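Local coordinates for protein DNA polymerase sliding clamp B (Sulfolobus tokodaii, PDB 3AIZ) that forms part of a ring around DNA and acts as a moving platform that tethers the replicative polymerase and other proteins during high-speed replication, at residues A4-A9 / V232-G237; A87-E92 / V100-E105; S151-E156 / A173-K178. All coordinates share one frame; numbering follows the deposited sequence.

Contact 1 of 3, residues A4-A9 / V232-G237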
ATOM      1  N   ALA A   4      24.399  30.301  13.147  1.00 36.22           N
ATOM      2  CA  ALA A   4      24.522  29.293  14.197  1.00 36.25           C
ATOM      3  C   ALA A   4      24.329  27.881  13.656  1.00 32.99           C
ATOM      4  O   ALA A   4      23.606  27.674  12.684  1.00 32.20           O
ATOM      5  CB  ALA A   4      23.529  29.572  15.315  1.00 34.37           C
ATOM      6  N   THR A   5      24.976  26.912  14.294  1.00 31.99           N
ATOM      7  CA  THR A   5      24.887  25.520  13.864  1.00 32.51           C
ATOM      8  C   THR A   5      24.469  24.595  15.004  1.00 34.57           C
ATOM      9  O   THR A   5      25.082  24.592  16.072  1.00 36.47           O
ATOM     10  CB  THR A   5      26.221  25.026  13.280  1.00 34.83           C
ATOM     11  OG1 THR A   5      26.502  25.724  12.060  1.00 37.66           O
ATOM     12  CG2 THR A   5      26.157  23.535  12.997  1.00 35.89           C
ATOM     13  N   TYR A   6      23.424  23.811  14.768  1.00 32.58           N
ATOM     14  CA  TYR A   6      22.936  22.856  15.753  1.00 32.28           C
ATOM     15  C   TYR A   6      23.204  21.434  15.266  1.00 34.50           C
ATOM     16  O   TYR A   6      23.071  21.144  14.078  1.00 35.42           O
ATOM     17  CB  TYR A   6      21.446  23.074  16.008  1.00 32.77           C
ATOM     18  CG  TYR A   6      20.911  22.289  17.179  1.00 35.70           C
ATOM     19  CD1 TYR A   6      21.085  22.741  18.478  1.00 34.11           C
ATOM     20  CD2 TYR A   6      20.231  21.095  16.986  1.00 35.72           C
ATOM     21  CE1 TYR A   6      20.598  22.026  19.553  1.00 36.79           C
ATOM     22  CE2 TYR A   6      19.741  20.374  18.054  1.00 37.70           C
ATOM     23  CZ  TYR A   6      19.927  20.843  19.335  1.00 36.20           C
ATOM     24  OH  TYR A   6      19.439  20.127  20.399  1.00 36.46           O
ATOM     25  N   SER A   7      23.578  20.549  16.186  1.00 35.98           N
ATOM     26  CA  SER A   7      24.090  19.229  15.815  1.00 35.71           C
ATOM     27  C   SER A   7      23.025  18.171  15.525  1.00 34.67           C
ATOM     28  O   SER A   7      23.357  17.040  15.181  1.00 33.88           O
ATOM     29  CB  SER A   7      25.047  18.706  16.890  1.00 32.58           C
ATOM     30  OG  SER A   7      24.349  18.401  18.085  1.00 36.59           O
ATOM     31  N   SER A   8      21.752  18.529  15.661  1.00 34.10           N
ATOM     32  CA  SER A   8      20.687  17.552  15.445  1.00 36.74           C
ATOM     33  C   SER A   8      19.426  18.138  14.816  1.00 37.35           C
ATOM     34  O   SER A   8      18.661  18.844  15.472  1.00 37.91           O
ATOM     35  CB  SER A   8      20.332  16.842  16.753  1.00 36.48           C
ATOM     36  OG  SER A   8      19.261  15.936  16.558  1.00 39.08           O
ATOM     37  N   ALA A   9      19.210  17.826  13.543  1.00 37.93           N
ATOM     38  CA  ALA A   9      18.005  18.247  12.845  1.00 36.73           C
ATOM     39  C   ALA A   9      16.778  17.589  13.461  1.00 39.27           C
ATOM     40  O   ALA A   9      15.740  18.227  13.633  1.00 38.81           O
ATOM     41  CB  ALA A   9      18.103  17.906  11.366  1.00 34.48           C
ATOM     42  N   VAL A 232      12.115  19.634  29.181  1.00 35.91           N
ATOM     43  CA  VAL A 232      12.205  18.528  28.238  1.00 36.72           C
ATOM     44  C   VAL A 232      13.501  18.615  27.439  1.00 38.47           C
ATOM     45  O   VAL A 232      13.524  19.172  26.342  1.00 38.67           O
ATOM     46  CB  VAL A 232      11.010  18.524  27.266  1.00 35.74           C
ATOM     47  CG1 VAL A 232      11.043  17.284  26.391  1.00 37.37           C
ATOM     48  CG2 VAL A 232       9.701  18.601  28.035  1.00 31.78           C
ATOM     49  N   PRO A 233      14.588  18.063  27.994  1.00 38.11           N
ATOM     50  CA  PRO A 233      15.914  18.103  27.372  1.00 36.90           C
ATOM     51  C   PRO A 233      16.032  17.107  26.226  1.00 39.29           C
ATOM     52  O   PRO A 233      15.352  16.083  26.226  1.00 41.84           O
ATOM     53  CB  PRO A 233      16.850  17.672  28.510  1.00 34.46           C
ATOM     54  CG  PRO A 233      16.013  17.683  29.760  1.00 43.07           C
ATOM     55  CD  PRO A 233      14.624  17.404  29.307  1.00 38.39           C
ATOM     56  N   THR A 234      16.892  17.412  25.260  1.00 37.69           N
ATOM     57  CA  THR A 234      17.217  16.467  24.202  1.00 38.28           C
ATOM     58  C   THR A 234      18.677  16.055  24.345  1.00 38.84           C
ATOM     59  O   THR A 234      19.433  16.680  25.085  1.00 40.61           O
ATOM     60  CB  THR A 234      16.980  17.065  22.804  1.00 39.38           C
ATOM     61  OG1 THR A 234      17.866  18.170  22.595  1.00 40.93           O
ATOM     62  CG2 THR A 234      15.541  17.537  22.665  1.00 36.15           C
ATOM     63  N   ASP A 235      19.073  15.002  23.638  1.00 40.86           N
ATOM     64  CA  ASP A 235      20.437  14.493  23.741  1.00 44.92           C
ATOM     65  C   ASP A 235      21.446  15.398  23.038  1.00 44.12           C
ATOM     66  O   ASP A 235      22.647  15.134  23.063  1.00 45.53           O
ATOM     67  CB  ASP A 235      20.527  13.069  23.184  1.00 48.50           C
ATOM     68  CG  ASP A 235      19.815  12.054  24.060  1.00 59.85           C
ATOM     69  OD1 ASP A 235      19.468  12.396  25.211  1.00 59.02           O
ATOM     70  OD2 ASP A 235      19.604  10.911  23.600  1.00 66.30           O
ATOM     71  N   SER A 236      20.957  16.466  22.417  1.00 40.96           N
ATOM     72  CA  SER A 236      21.827  17.375  21.679  1.00 44.08           C
ATOM     73  C   SER A 236      21.843  18.787  22.267  1.00 43.36           C
ATOM     74  O   SER A 236      22.494  19.684  21.729  1.00 39.67           O
ATOM     75  CB  SER A 236      21.436  17.411  20.199  1.00 40.86           C
ATOM     76  OG  SER A 236      20.053  17.672  20.042  1.00 38.54           O
ATOM     77  N   GLY A 237      21.126  18.978  23.372  1.00 40.19           N
ATOM     78  CA  GLY A 237      21.122  20.253  24.065  1.00 37.51           C
ATOM     79  C   GLY A 237      19.796  20.985  23.998  1.00 37.52           C
ATOM     80  O   GLY A 237      19.342  21.554  24.991  1.00 38.33           O
TER
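Y6 and S236 meet through their hydroxyls: Y6 OH donates a hydrogen bond of 2.6 Å to S236 OG. The ring reaches this partner because Y6 CG stands anti to its own backbone nitrogen (chi1 -170°), which carries the phenol out from the strand toward the turn. Around S236 OG the packing is closest. S8 CB lies 3.4 Å from it, Y6 CZ approaches to 3.3 Å, and S236 OG is also hydrogen-bonded to D11 OD2, while Y6 OH is also bonded by the backbone N of G238. T234 to G237 form a type I beta turn, closed by a weak bond of 3.3 Å from G237 N to T234 O. This turn links strands 226-233 and 239-244 of the C-terminal half of the PCNA fold, and here it docks on the loop between strand 3-6 and helix 9-16 of the N-terminal half. S8 sits at the N-cap of that helix, its OG bonded to D11 N. T234 OG1, 3.3 Å from Y6 OH, has its hydrogen-bond partner in G238 O, and the side chain rests on D11 and L15. The solvent side is looser: the exposed S7 meets S236 merely through OG and CB, 3.7 Å apart.

Contact 2 of 3, residues A87-E92 / V100-E105. With SO4 (sulfate ion), chain E.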
ATOM      1  N   ALA A  87      21.839  14.174  10.934  1.00 44.42           N
ATOM      2  CA  ALA A  87      21.853  15.397  10.141  1.00 39.30           C
ATOM      3  C   ALA A  87      21.919  16.630  11.033  1.00 37.69           C
ATOM      4  O   ALA A  87      21.219  16.715  12.041  1.00 37.83           O
ATOM      5  CB  ALA A  87      20.628  15.458   9.243  1.00 41.16           C
ATOM      6  N   THR A  88      22.762  17.586  10.656  1.00 34.19           N
ATOM      7  CA  THR A  88      22.905  18.820  11.418  1.00 34.29           C
ATOM      8  C   THR A  88      22.072  19.937  10.801  1.00 34.07           C
ATOM      9  O   THR A  88      21.507  19.777   9.721  1.00 35.43           O
ATOM     10  CB  THR A  88      24.378  19.266  11.508  1.00 34.13           C
ATOM     11  OG1 THR A  88      24.861  19.605  10.203  1.00 36.27           O
ATOM     12  CG2 THR A  88      25.236  18.152  12.090  1.00 32.13           C
ATOM     13  N   VAL A  89      21.993  21.067  11.496  1.00 33.37           N
ATOM     14  CA  VAL A  89      21.231  22.212  11.015  1.00 33.32           C
ATOM     15  C   VAL A  89      22.002  23.509  11.220  1.00 35.69           C
ATOM     16  O   VAL A  89      22.620  23.715  12.262  1.00 35.42           O
ATOM     17  CB  VAL A  89      19.873  22.328  11.733  1.00 30.89           C
ATOM     18  CG1 VAL A  89      19.172  23.617  11.341  1.00 32.41           C
ATOM     19  CG2 VAL A  89      19.005  21.140  11.405  1.00 38.48           C
ATOM     20  N   THR A  90      21.968  24.381  10.218  1.00 32.75           N
ATOM     21  CA  THR A  90      22.579  25.695  10.345  1.00 33.79           C
ATOM     22  C   THR A  90      21.535  26.784  10.155  1.00 34.58           C
ATOM     23  O   THR A  90      20.667  26.684   9.288  1.00 34.38           O
ATOM     24  CB  THR A  90      23.733  25.899   9.341  1.00 34.45           C
ATOM     25  OG1 THR A  90      23.231  25.799   8.003  1.00 40.64           O
ATOM     26  CG2 THR A  90      24.818  24.854   9.551  1.00 32.99           C
ATOM     27  N   LEU A  91      21.619  27.818  10.984  1.00 37.36           N
ATOM     28  CA  LEU A  91      20.731  28.966  10.891  1.00 35.58           C
ATOM     29  C   LEU A  91      21.542  30.185  10.481  1.00 36.79           C
ATOM     30  O   LEU A  91      22.475  30.581  11.178  1.00 38.02           O
ATOM     31  CB  LEU A  91      20.050  29.221  12.235  1.00 35.32           C
ATOM     32  CG  LEU A  91      19.253  28.057  12.827  1.00 32.98           C
ATOM     33  CD1 LEU A  91      18.817  28.379  14.244  1.00 33.22           C
ATOM     34  CD2 LEU A  91      18.054  27.727  11.957  1.00 33.51           C
ATOM     35  N   GLU A  92      21.185  30.777   9.348  1.00 37.56           N
ATOM     36  CA  GLU A  92      21.927  31.911   8.815  1.00 38.95           C
ATOM     37  C   GLU A  92      21.002  33.086   8.517  1.00 39.00           C
ATOM     38  O   GLU A  92      20.046  32.957   7.753  1.00 37.31           O
ATOM     39  CB  GLU A  92      22.680  31.491   7.553  1.00 43.81           C
ATOM     40  CG  GLU A  92      23.547  32.574   6.941  1.00 49.92           C
ATOM     41  CD  GLU A  92      24.283  32.088   5.708  1.00 60.15           C
ATOM     42  OE1 GLU A  92      24.395  30.855   5.533  1.00 57.81           O
ATOM     43  OE2 GLU A  92      24.747  32.935   4.915  1.00 63.36           O
ATOM     44  N   VAL A 100      17.736  28.405   6.380  1.00 34.56           N
ATOM     45  CA  VAL A 100      17.945  27.187   7.154  1.00 35.55           C
ATOM     46  C   VAL A 100      18.481  26.067   6.274  1.00 33.76           C
ATOM     47  O   VAL A 100      17.930  25.786   5.210  1.00 34.59           O
ATOM     48  CB  VAL A 100      16.645  26.720   7.839  1.00 33.75           C
ATOM     49  CG1 VAL A 100      16.893  25.444   8.628  1.00 30.56           C
ATOM     50  CG2 VAL A 100      16.097  27.813   8.742  1.00 31.84           C
ATOM     51  N   THR A 101      19.556  25.426   6.719  1.00 33.30           N
ATOM     52  CA  THR A 101      20.165  24.344   5.955  1.00 35.02           C
ATOM     53  C   THR A 101      20.306  23.074   6.785  1.00 33.44           C
ATOM     54  O   THR A 101      20.785  23.111   7.918  1.00 34.20           O
ATOM     55  CB  THR A 101      21.557  24.740   5.422  1.00 36.80           C
ATOM     56  OG1 THR A 101      21.447  25.913   4.606  1.00 39.99           O
ATOM     57  CG2 THR A 101      22.156  23.607   4.602  1.00 32.07           C
ATOM     58  N   VAL A 102      19.882  21.952   6.215  1.00 33.63           N
ATOM     59  CA  VAL A 102      20.050  20.654   6.852  1.00 34.24           C
ATOM     60  C   VAL A 102      21.108  19.851   6.107  1.00 35.08           C
ATOM     61  O   VAL A 102      20.995  19.627   4.902  1.00 36.65           O
ATOM     62  CB  VAL A 102      18.734  19.861   6.885  1.00 35.52           C
ATOM     63  CG1 VAL A 102      18.980  18.451   7.393  1.00 39.74           C
ATOM     64  CG2 VAL A 102      17.707  20.574   7.750  1.00 34.73           C
ATOM     65  N   ARG A 103      22.136  19.420   6.830  1.00 34.97           N
ATOM     66  CA  ARG A 103      23.263  18.724   6.224  1.00 35.08           C
ATOM     67  C   ARG A 103      23.393  17.303   6.761  1.00 37.08           C
ATOM     68  O   ARG A 103      23.437  17.087   7.972  1.00 36.67           O
ATOM     69  CB  ARG A 103      24.554  19.497   6.489  1.00 35.50           C
ATOM     70  CG  ARG A 103      24.415  20.992   6.272  1.00 36.57           C
ATOM     71  CD  ARG A 103      25.617  21.751   6.793  1.00 32.92           C
ATOM     72  NE  ARG A 103      25.395  23.192   6.744  1.00 33.31           N
ATOM     73  CZ  ARG A 103      25.635  23.946   5.677  1.00 38.17           C
ATOM     74  NH1 ARG A 103      26.107  23.395   4.568  1.00 37.33           N
ATOM     75  NH2 ARG A 103      25.403  25.251   5.721  1.00 38.90           N
ATOM     76  N   ASP A 104      23.457  16.335   5.853  1.00 34.50           N
ATOM     77  CA  ASP A 104      23.601  14.940   6.243  1.00 36.61           C
ATOM     78  C   ASP A 104      24.796  14.292   5.555  1.00 34.74           C
ATOM     79  O   ASP A 104      24.674  13.754   4.457  1.00 35.13           O
ATOM     80  CB  ASP A 104      22.329  14.156   5.924  1.00 38.65           C
ATOM     81  CG  ASP A 104      22.412  12.714   6.376  1.00 44.00           C
ATOM     82  OD1 ASP A 104      23.182  12.430   7.318  1.00 44.38           O
ATOM     83  OD2 ASP A 104      21.707  11.867   5.789  1.00 51.05           O
ATOM     84  N   GLU A 105      25.949  14.342   6.214  1.00 34.21           N
ATOM     85  CA  GLU A 105      27.176  13.797   5.649  1.00 35.53           C
ATOM     86  C   GLU A 105      27.037  12.311   5.329  1.00 36.59           C
ATOM     87  O   GLU A 105      27.639  11.814   4.378  1.00 34.47           O
ATOM     88  CB  GLU A 105      28.351  14.034   6.602  1.00 32.75           C
ATOM     89  CG  GLU A 105      29.709  13.639   6.041  1.00 32.49           C
ATOM     90  CD  GLU A 105      29.983  12.152   6.150  1.00 38.91           C
ATOM     91  OE1 GLU A 105      29.356  11.490   7.005  1.00 35.46           O
ATOM     92  OE2 GLU A 105      30.831  11.646   5.384  1.00 40.79           O
TER
HETATM   93  S   SO4 E 249      26.130  26.604   2.176  1.00 76.48           S
HETATM   94  O1  SO4 E 249      25.700  27.254   0.940  1.00 71.78           O
HETATM   95  O2  SO4 E 249      25.104  26.782   3.201  1.00 53.47           O
HETATM   96  O3  SO4 E 249      26.336  25.180   1.925  1.00 56.36           O
HETATM   97  O4  SO4 E 249      27.379  27.204   2.640  1.00 63.78           O
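R103 NH2 is held between T90 and a bound sulfate, probably from the crystallisation liquor: it donates to T90 OG1 at 3.2 Å, with a bent N-H...O angle of 145°, and to sulfate O2 at 3.0 Å. NH1 makes the straighter bond, 171°, to sulfate O3. The arginine chain, extended from CG to NE, crosses T90 at about a right angle and brings the guanidinium edge to the threonine, whose CG2 touches NE. T101 CG2 lies 3.6 Å above the centre of one guanidinium face, so the flat group has a methyl above it and polar partners at its rim. Together the threonine, the methyl and the sulfate probably limit rotation of the head group.

Beneath them strands 88-93 and 97-104 form an antiparallel beta hairpin; the axes of 88-92 and 100-104 lie at 156°. T88 with R103 and T90 with T101 are the hydrogen-bonded pairs; T88 N gives R103 O a bond of 2.8 Å. On the other face of the sheet, the non-hydrogen-bonded pairs meet through methyls: V89 CG2 with V102 CG2 at 3.9 Å and L91 CD2 with V100 CG2 at 3.8 Å. This apolar face is covered by helix 9-16, through A9 and F12, and by helix 72-80, through L75, I78 and L79, while strands 3-6 and 109-120 flank the hairpin.

Contact 3 of 3, residues S151-E156 / A173-K178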
ATOM      1  N   SER A 151      -6.846  11.833  31.040  1.00 37.31           N
ATOM      2  CA  SER A 151      -7.806  12.092  29.973  1.00 41.68           C
ATOM      3  C   SER A 151      -9.022  11.179  30.098  1.00 40.14           C
ATOM      4  O   SER A 151      -9.917  11.197  29.252  1.00 39.70           O
ATOM      5  CB  SER A 151      -7.157  11.913  28.599  1.00 42.78           C
ATOM      6  OG  SER A 151      -6.958  10.542  28.305  1.00 47.58           O
ATOM      7  N   LEU A 152      -9.048  10.379  31.159  1.00 37.82           N
ATOM      8  CA  LEU A 152     -10.165   9.477  31.404  1.00 37.45           C
ATOM      9  C   LEU A 152     -11.114  10.010  32.470  1.00 37.08           C
ATOM     10  O   LEU A 152     -12.331   9.947  32.310  1.00 44.33           O
ATOM     11  CB  LEU A 152      -9.665   8.088  31.808  1.00 35.87           C
ATOM     12  CG  LEU A 152      -9.084   7.208  30.701  1.00 34.12           C
ATOM     13  CD1 LEU A 152      -8.574   5.897  31.277  1.00 33.55           C
ATOM     14  CD2 LEU A 152     -10.125   6.955  29.626  1.00 33.99           C
ATOM     15  N   VAL A 153     -10.558  10.541  33.553  1.00 36.74           N
ATOM     16  CA  VAL A 153     -11.368  10.877  34.719  1.00 41.09           C
ATOM     17  C   VAL A 153     -11.596  12.375  34.942  1.00 45.13           C
ATOM     18  O   VAL A 153     -12.494  12.970  34.349  1.00 48.08           O
ATOM     19  CB  VAL A 153     -10.777  10.262  36.004  1.00 37.42           C
ATOM     20  CG1 VAL A 153     -11.823  10.242  37.104  1.00 35.80           C
ATOM     21  CG2 VAL A 153     -10.268   8.860  35.731  1.00 36.39           C
ATOM     22  N   GLY A 154     -10.775  12.974  35.798  1.00 40.00           N
ATOM     23  CA  GLY A 154     -11.060  14.289  36.350  1.00 44.51           C
ATOM     24  C   GLY A 154     -11.061  15.474  35.406  1.00 45.94           C
ATOM     25  O   GLY A 154     -11.064  15.323  34.184  1.00 45.03           O
ATOM     26  N   GLU A 155     -11.065  16.668  35.993  1.00 47.57           N
ATOM     27  CA  GLU A 155     -11.005  17.915  35.241  1.00 50.35           C
ATOM     28  C   GLU A 155      -9.903  18.806  35.813  1.00 46.05           C
ATOM     29  O   GLU A 155      -9.405  19.710  35.142  1.00 46.24           O
ATOM     30  CB  GLU A 155     -12.356  18.631  35.281  1.00 60.22           C
ATOM     31  CG  GLU A 155     -12.471  19.808  34.324  1.00 69.56           C
ATOM     32  CD  GLU A 155     -13.904  20.283  34.152  1.00 82.17           C
ATOM     33  OE1 GLU A 155     -14.823  19.599  34.651  1.00 80.20           O
ATOM     34  OE2 GLU A 155     -14.111  21.338  33.514  1.00 85.38           O
ATOM     35  N   GLU A 156      -9.529  18.534  37.060  1.00 44.43           N
ATOM     36  CA  GLU A 156      -8.406  19.204  37.704  1.00 37.24           C
ATOM     37  C   GLU A 156      -7.489  18.175  38.350  1.00 37.96           C
ATOM     38  O   GLU A 156      -7.949  17.287  39.065  1.00 41.12           O
ATOM     39  CB  GLU A 156      -8.894  20.177  38.775  1.00 38.49           C
ATOM     40  CG  GLU A 156      -9.639  21.387  38.250  1.00 50.32           C
ATOM     41  CD  GLU A 156     -10.019  22.349  39.361  1.00 59.96           C
ATOM     42  OE1 GLU A 156      -9.769  22.020  40.542  1.00 53.81           O
ATOM     43  OE2 GLU A 156     -10.564  23.432  39.055  1.00 63.77           O
ATOM     44  N   ALA A 173     -17.611  12.922  38.362  1.00 48.08           N
ATOM     45  CA  ALA A 173     -18.819  12.115  38.215  1.00 46.82           C
ATOM     46  C   ALA A 173     -18.738  10.785  38.960  1.00 46.33           C
ATOM     47  O   ALA A 173     -19.146   9.747  38.437  1.00 46.91           O
ATOM     48  CB  ALA A 173     -19.124  11.881  36.740  1.00 41.96           C
ATOM     49  N   GLY A 174     -18.213  10.822  40.180  1.00 46.61           N
ATOM     50  CA  GLY A 174     -18.131   9.633  41.007  1.00 45.83           C
ATOM     51  C   GLY A 174     -16.906   8.786  40.726  1.00 41.09           C
ATOM     52  O   GLY A 174     -16.571   7.889  41.499  1.00 41.15           O
ATOM     53  N   ARG A 175     -16.237   9.067  39.613  1.00 40.49           N
ATOM     54  CA  ARG A 175     -15.014   8.354  39.265  1.00 37.83           C
ATOM     55  C   ARG A 175     -13.786   9.030  39.866  1.00 36.06           C
ATOM     56  O   ARG A 175     -13.744  10.251  40.012  1.00 38.14           O
ATOM     57  CB  ARG A 175     -14.883   8.204  37.747  1.00 35.70           C
ATOM     58  CG  ARG A 175     -15.834   7.169  37.164  1.00 37.99           C
ATOM     59  CD  ARG A 175     -15.664   7.002  35.666  1.00 37.90           C
ATOM     60  NE  ARG A 175     -16.058   8.198  34.931  1.00 40.45           N
ATOM     61  CZ  ARG A 175     -15.215   8.961  34.243  1.00 46.00           C
ATOM     62  NH1 ARG A 175     -13.928   8.645  34.190  1.00 44.76           N
ATOM     63  NH2 ARG A 175     -15.658  10.035  33.604  1.00 47.07           N
ATOM     64  N   THR A 176     -12.794   8.222  40.222  1.00 34.65           N
ATOM     65  CA  THR A 176     -11.612   8.717  40.915  1.00 33.77           C
ATOM     66  C   THR A 176     -10.327   8.166  40.311  1.00 32.84           C
ATOM     67  O   THR A 176     -10.283   7.021  39.865  1.00 36.32           O
ATOM     68  CB  THR A 176     -11.661   8.356  42.414  1.00 35.16           C
ATOM     69  OG1 THR A 176     -12.056   9.507  43.170  1.00 37.45           O
ATOM     70  CG2 THR A 176     -10.299   7.879  42.901  1.00 34.06           C
ATOM     71  N   TYR A 177      -9.286   8.991  40.296  1.00 33.08           N
ATOM     72  CA  TYR A 177      -7.968   8.562  39.842  1.00 31.01           C
ATOM     73  C   TYR A 177      -6.890   9.036  40.808  1.00 31.70           C
ATOM     74  O   TYR A 177      -6.938  10.163  41.299  1.00 30.94           O
ATOM     75  CB  TYR A 177      -7.677   9.091  38.438  1.00 32.70           C
ATOM     76  CG  TYR A 177      -6.248   8.871  37.990  1.00 32.65           C
ATOM     77  CD1 TYR A 177      -5.834   7.638  37.506  1.00 33.15           C
ATOM     78  CD2 TYR A 177      -5.314   9.896  38.050  1.00 32.81           C
ATOM     79  CE1 TYR A 177      -4.532   7.432  37.095  1.00 31.69           C
ATOM     80  CE2 TYR A 177      -4.010   9.699  37.641  1.00 33.44           C
ATOM     81  CZ  TYR A 177      -3.625   8.466  37.163  1.00 34.07           C
ATOM     82  OH  TYR A 177      -2.325   8.265  36.753  1.00 35.37           O
ATOM     83  N   LYS A 178      -5.920   8.169  41.076  1.00 31.70           N
ATOM     84  CA  LYS A 178      -4.818   8.511  41.967  1.00 31.39           C
ATOM     85  C   LYS A 178      -3.583   7.663  41.683  1.00 34.94           C
ATOM     86  O   LYS A 178      -3.551   6.472  41.995  1.00 36.47           O
ATOM     87  CB  LYS A 178      -5.240   8.351  43.428  1.00 30.40           C
ATOM     88  CG  LYS A 178      -4.160   8.737  44.428  1.00 37.20           C
ATOM     89  CD  LYS A 178      -4.626   8.520  45.859  1.00 44.86           C
ATOM     90  CE  LYS A 178      -5.877   9.330  46.164  1.00 51.72           C
ATOM     91  NZ  LYS A 178      -6.385   9.073  47.541  1.00 59.19           N
TER
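L152 and R175 are joined by the one polar bond of this contact, from R175 NH1 to L152 O at 2.8 Å. On the arginine side it is well aimed, with an N-H...O angle of 162° and the oxygen close to the guanidinium plane; on the carbonyl side, the donor stands 46° above the C=O plane. The arginine chain bends at its third torsion (chi3 -67°), which folds the head group back over the loop, and NH1 also comes within 3.4 Å of V153 CA. V153 provides the apolar half, pointing at strand 175-183 with its two methyls divided: CG1 lies 3.7 Å from R175 CB and 3.5 Å from R175 O, while CG2 packs at 3.8 Å on Y177 CB, the valine and tyrosine side chains crossing at about a right angle. The loop that follows helix 140-150 is thus pinned to the start of strand 175-183 in the C-terminal domain of the PCNA fold. This strand is the second arm of a hairpin with strand 165-172, and A173 and G174, both with positive phi as in a type I' turn, reverse the chain just before R175. T170 of the first arm touches both sides of the contact and probably helps to position them: it bonds to Y177 through the backbone, its side chain touches V153, and its OG1 receives a weak bond from G154 N. Beyond Y177 CB the ring turns away from the loop and packs on I146 and L150 of helix 140-150. Outermost comes the PCNA3 subunit, where a strand pairs antiparallel with T176 to K178, continuing the sheet across the interface, and where F109 of that subunit meets both V153 and the Y177 ring.

Contacts 1 and 2 are neighbours, their centres about 12 Å apart. Strand 3-6 runs beside strand 88-93, and the two are probably hydrogen-bonded through A4 O to L91 N and Y6 N to V89 O, each 2.6 Å, while A9 CB packs on V89 CG2. Contact 3 belongs to the other half of the chain, beyond its centre: about 37 Å from contact 1 and 45 Å from contact 2, between centres, with nearest atoms about 18 and 33 Å away. Contact 1 joins the beginning of the chain to a turn late in the sequence, across both domains; contact 2 lies within the first and carries the sulfate, and contact 3, in the second, borders the PCNA3 subunit.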